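Local structure of zinc transport transcriptional regulator (Lactococcus lactis subsp. lactis, 5YHY) at residues Leu44-Leu47 with Ala48-Ile51; Lys114-Ser117 with Thr118-Glu121. The protein binds zinc and probably acts as a MarR-family, DNA-binding transcriptional regulator, with a winged helix-turn-helix, of genes for zinc transport. The protein carries 1 engineered substitution. One frame throughout, in Å; residues are numbered along the deposited sequence.

Interaction 1: residues Leu44-Leu47 with Ala48-Ile51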
loop_
_atom_site.group_PDB
_atom_site.type_symbol
_atom_site.label_atom_id
_atom_site.label_comp_id
_atom_site.label_asym_id
_atom_site.label_seq_id
_atom_site.Cartn_x
_atom_site.Cartn_y
_atom_site.Cartn_z
ATOM N N LEU A 44 -11.946 14.260 -15.396
ATOM C CA LEU A 44 -11.238 15.236 -16.217
ATOM C C LEU A 44 -10.553 14.569 -17.408
ATOM O O LEU A 44 -10.615 15.079 -18.523
ATOM C CB LEU A 44 -10.238 16.038 -15.392
ATOM C CG LEU A 44 -10.813 16.914 -14.286
ATOM C CD1 LEU A 44 -9.668 17.672 -13.647
ATOM C CD2 LEU A 44 -11.852 17.891 -14.821
ATOM N N MET A 45 -9.941 13.405 -17.182
ATOM C CA MET A 45 -9.343 12.658 -18.286
ATOM C C MET A 45 -10.365 12.259 -19.329
ATOM O O MET A 45 -10.095 12.306 -20.524
ATOM C CB MET A 45 -8.618 11.401 -17.785
ATOM C CG MET A 45 -7.279 11.688 -17.153
ATOM S SD MET A 45 -6.419 10.195 -16.596
ATOM C CE MET A 45 -6.335 9.244 -18.102
ATOM N N LEU A 46 -11.543 11.839 -18.878
ATOM C CA LEU A 46 -12.588 11.444 -19.796
ATOM C C LEU A 46 -13.048 12.647 -20.638
ATOM O O LEU A 46 -13.204 12.543 -21.854
ATOM C CB LEU A 46 -13.754 10.816 -19.024
ATOM C CG LEU A 46 -14.944 10.374 -19.862
ATOM C CD1 LEU A 46 -14.515 9.405 -20.956
ATOM C CD2 LEU A 46 -16.024 9.750 -18.974
ATOM N N LEU A 47 -13.237 13.791 -19.987
ATOM C CA LEU A 47 -13.740 14.977 -20.677
ATOM C C LEU A 47 -12.718 15.558 -21.652
ATOM O O LEU A 47 -13.094 16.204 -22.633
ATOM C CB LEU A 47 -14.202 16.038 -19.674
ATOM C CG LEU A 47 -15.366 15.590 -18.789
ATOM C CD1 LEU A 47 -15.785 16.761 -17.904
ATOM C CD2 LEU A 47 -16.539 15.095 -19.627
ATOM N N ALA A 48 -11.435 15.324 -21.387
ATOM C CA ALA A 48 -10.377 15.747 -22.306
ATOM C C ALA A 48 -10.523 15.011 -23.634
ATOM O O ALA A 48 -10.150 15.518 -24.694
ATOM C CB ALA A 48 -9.004 15.476 -21.696
ATOM N N GLU A 49 -11.074 13.810 -23.557
ATOM C CA GLU A 49 -11.257 12.939 -24.706
ATOM C C GLU A 49 -12.589 13.206 -25.403
ATOM O O GLU A 49 -12.665 13.216 -26.631
ATOM C CB GLU A 49 -11.177 11.487 -24.230
ATOM C CG GLU A 49 -11.410 10.435 -25.282
ATOM C CD GLU A 49 -11.339 9.039 -24.688
ATOM O OE1 GLU A 49 -12.370 8.557 -24.169
ATOM O OE2 GLU A 49 -10.248 8.435 -24.718
ATOM N N GLN A 50 -13.634 13.442 -24.613
ATOM C CA GLN A 50 -14.987 13.592 -25.143
ATOM C C GLN A 50 -15.893 14.353 -24.181
ATOM O O GLN A 50 -15.990 13.995 -23.012
ATOM C CB GLN A 50 -15.611 12.217 -25.387
ATOM C CG GLN A 50 -15.255 11.569 -26.713
ATOM C CD GLN A 50 -16.046 12.139 -27.875
ATOM O OE1 GLN A 50 -15.588 13.053 -28.566
ATOM N NE2 GLN A 50 -17.242 11.597 -28.100
ATOM N N ILE A 51 -16.570 15.382 -24.680
ATOM C CA ILE A 51 -17.651 16.011 -23.920
ATOM C C ILE A 51 -18.693 14.939 -23.602
ATOM O O ILE A 51 -19.074 14.161 -24.480
ATOM C CB ILE A 51 -18.301 17.157 -24.723
ATOM C CG1 ILE A 51 -17.329 18.334 -24.843
ATOM C CG2 ILE A 51 -19.604 17.592 -24.077
ATOM C CD1 ILE A 51 -17.828 19.449 -25.747
#

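Interaction 2: residues Lys114-Ser117 with Thr118-Glu121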
loop_
_atom_site.group_PDB
_atom_site.type_symbol
_atom_site.label_atom_id
_atom_site.label_comp_id
_atom_site.label_asym_id
_atom_site.label_seq_id
_atom_site.Cartn_x
_atom_site.Cartn_y
_atom_site.Cartn_z
ATOM N N LYS A 114 2.859 6.765 -17.835
ATOM C CA LYS A 114 4.204 6.463 -17.330
ATOM C C LYS A 114 4.184 5.216 -16.466
ATOM O O LYS A 114 5.075 4.362 -16.538
ATOM C CB LYS A 114 4.725 7.631 -16.485
ATOM C CG LYS A 114 6.176 7.469 -16.058
ATOM C CD LYS A 114 7.023 7.247 -17.302
ATOM C CE LYS A 114 8.453 7.657 -17.090
ATOM N NZ LYS A 114 9.209 7.446 -18.340
ATOM N N THR A 115 3.157 5.121 -15.636
ATOM C CA THR A 115 3.025 4.010 -14.711
ATOM C C THR A 115 2.824 2.725 -15.491
ATOM O O THR A 115 3.528 1.728 -15.271
ATOM C CB THR A 115 1.849 4.242 -13.756
ATOM O OG1 THR A 115 2.095 5.445 -13.018
ATOM C CG2 THR A 115 1.707 3.087 -12.774
ATOM N N LEU A 116 1.859 2.740 -16.401
ATOM C CA LEU A 116 1.568 1.544 -17.181
ATOM C C LEU A 116 2.740 1.132 -18.062
ATOM O O LEU A 116 3.060 -0.054 -18.153
ATOM C CB LEU A 116 0.287 1.724 -17.998
ATOM C CG LEU A 116 -0.976 1.646 -17.129
ATOM C CD1 LEU A 116 -2.221 2.019 -17.928
ATOM C CD2 LEU A 116 -1.136 0.254 -16.483
ATOM N N SER A 117 3.413 2.107 -18.676
ATOM C CA SER A 117 4.553 1.786 -19.531
ATOM C C SER A 117 5.687 1.168 -18.705
ATOM O O SER A 117 6.390 0.275 -19.173
ATOM C CB SER A 117 5.033 3.018 -20.314
ATOM O OG SER A 117 5.679 3.957 -19.480
ATOM N N THR A 118 5.849 1.631 -17.470
ATOM C CA THR A 118 6.855 1.054 -16.590
ATOM C C THR A 118 6.557 -0.420 -16.311
ATOM O O THR A 118 7.457 -1.270 -16.346
ATOM C CB THR A 118 6.952 1.840 -15.264
ATOM O OG1 THR A 118 7.348 3.192 -15.539
ATOM C CG2 THR A 118 7.967 1.193 -14.317
ATOM N N TYR A 119 5.295 -0.730 -16.037
ATOM C CA TYR A 119 4.918 -2.122 -15.792
ATOM C C TYR A 119 5.059 -2.929 -17.075
ATOM O O TYR A 119 5.467 -4.091 -17.046
ATOM C CB TYR A 119 3.485 -2.248 -15.245
ATOM C CG TYR A 119 3.224 -1.480 -13.961
ATOM C CD1 TYR A 119 4.254 -1.197 -13.069
ATOM C CD2 TYR A 119 1.944 -1.035 -13.649
ATOM C CE1 TYR A 119 4.007 -0.476 -11.906
ATOM C CE2 TYR A 119 1.691 -0.324 -12.492
ATOM C CZ TYR A 119 2.725 -0.048 -11.627
ATOM O OH TYR A 119 2.497 0.669 -10.480
ATOM N N GLN A 120 4.701 -2.316 -18.200
ATOM C CA GLN A 120 4.795 -3.003 -19.481
ATOM C C GLN A 120 6.245 -3.370 -19.799
ATOM O O GLN A 120 6.535 -4.504 -20.190
ATOM C CB GLN A 120 4.209 -2.137 -20.596
ATOM C CG GLN A 120 4.235 -2.792 -21.956
ATOM C CD GLN A 120 3.243 -3.920 -22.065
ATOM O OE1 GLN A 120 2.146 -3.849 -21.513
ATOM N NE2 GLN A 120 3.619 -4.977 -22.781
ATOM N N GLU A 121 7.151 -2.413 -19.626
ATOM C CA GLU A 121 8.562 -2.657 -19.892
ATOM C C GLU A 121 9.106 -3.751 -18.989
ATOM O O GLU A 121 9.900 -4.582 -19.424
ATOM C CB GLU A 121 9.378 -1.376 -19.733
ATOM C CG GLU A 121 9.073 -0.348 -20.805
ATOM C CD GLU A 121 9.582 1.036 -20.452
ATOM O OE1 GLU A 121 10.064 1.232 -19.312
ATOM O OE2 GLU A 121 9.482 1.933 -21.317
#

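Interaction 1: residues Leu44-Leu47 with Ala48-Ile51
Leu46 meets Glu49 and Gln50 at the last turn of helix 38-49, within the winged helix-turn-helix domain of this MarR-family regulator. The carbonyl of Leu46 takes two backbone donors. Gln50 N lies in its plane at 2.9 Å from Leu46 O, the ordinary i to i+4 bond of an alpha-helix. Glu49 N adds an i to i+3 bond of 3.0 Å to the same Leu46 O, but it stands 60° out of the carbonyl plane and so does not use a lone pair. Two residues earlier, Ala48 N bonds to Leu44 O at 3.0 Å, and the methyl CB of Ala48 rests near the carbonyl oxygens of Leu44 and Met45. Because the backbone of Gln50 is extended, the chain turns away from the helix axis here, and Leu46 O accepts both its bonds where the chain leaves the helix. Among the side chains contact is light: CD1 of Leu46 reaches only to 4.0 Å from OE1 of Glu49. Both CG atoms stand anti to their own backbone N (chi1 179° in Leu46), and the two chains pass at a slant. Outward, Leu44 and Leu47 pack on Ile81 and Leu97 of the two-stranded sheet, whereas Met45 touches His108 and Ala109 of helix 102-123. The nearest atoms of the Met45 side chain and a bound zinc ion, which has His108 among its ligands, are about 5 Å apart. The carbonyl of Gln50 also accepts from Ser52 OG and folds back over Leu47. There CD2 of Leu47 lies 3.6 Å from Gln50 O, and the CA of Leu47 directs its hydrogen to the same Gln50 O, 3.4 Å away with 163° at the hydrogen.

Interaction 2: residues Lys114-Ser117 with Thr118-Glu121
Lys114 and Thr118 are joined by two bonds to one acceptor, in the C-terminal half of helix 102-123. The hydroxyl OG1 of Thr118 donates to Lys114 O at 2.7 Å, and Thr118 N donates to that same Lys114 O at 3.0 Å. The two donors approach from opposite faces of the carbonyl plane. A chi1 of -62° sets the Thr118 hydroxyl beside its own backbone N, pointing back down the helix to the oxygen one turn earlier. Next comes Thr115, whose side chain runs alongside that of Tyr119. Its methyl CG2 touches the ring carbon CE2 of Tyr119 at 3.4 Å and lies equally near the phenol oxygen. Thr115 O accepts from Tyr119 N and also sits over one face of the Tyr119 ring, 3.4 Å above its plane and offset toward the rim. The Thr115 hydroxyl is engaged with His111 O and Leu27 N. Leu116 follows, and Leu116 O takes Gln120 N at 2.8 Å, while CD2 of Leu116 comes obliquely to CD2 of Tyr119 at 4.4 Å. Last, Ser117 O accepts from Glu121 N at 2.8 Å, with CG of Glu121 only 3.2 Å from Ser117 O. Around this turn, Tyr119 packs on Ile25 and Leu27 of the loop after helix 4-19 and on Leu12 of the second subunit. With Tyr119 replaced by alanine, the Thr115 methyl would probably lose its aromatic neighbour and a gap would open facing Ile25, Leu27 and Leu12 of the second subunit. Leu116 and Gln120 meet Asn6 and Ala5, and Thr118 meets Glu144, all of that other chain, so the segment lies at the dimer interface, against residues of its helices 4-19 and 128-144.

From the N terminus, the chain passes helix 4-19 and a loop before reaching interaction 1, at the end of helix 38-49. After the helix-turn-helix and the two-stranded sheet, helix 102-123 carries interaction 2. The two are in series, neither nested nor crossed, and each closes only a local turn of backbone. Their centres lie about 22 Å apart and their nearest atoms about 8 Å apart, without touching. Helix 102-123 relates them: an earlier part of this helix lies against interaction 1, and residues 114-121 further along reach the dimer interface. Along this helix the zinc ligands His108 and His112 come just before residues 114-121.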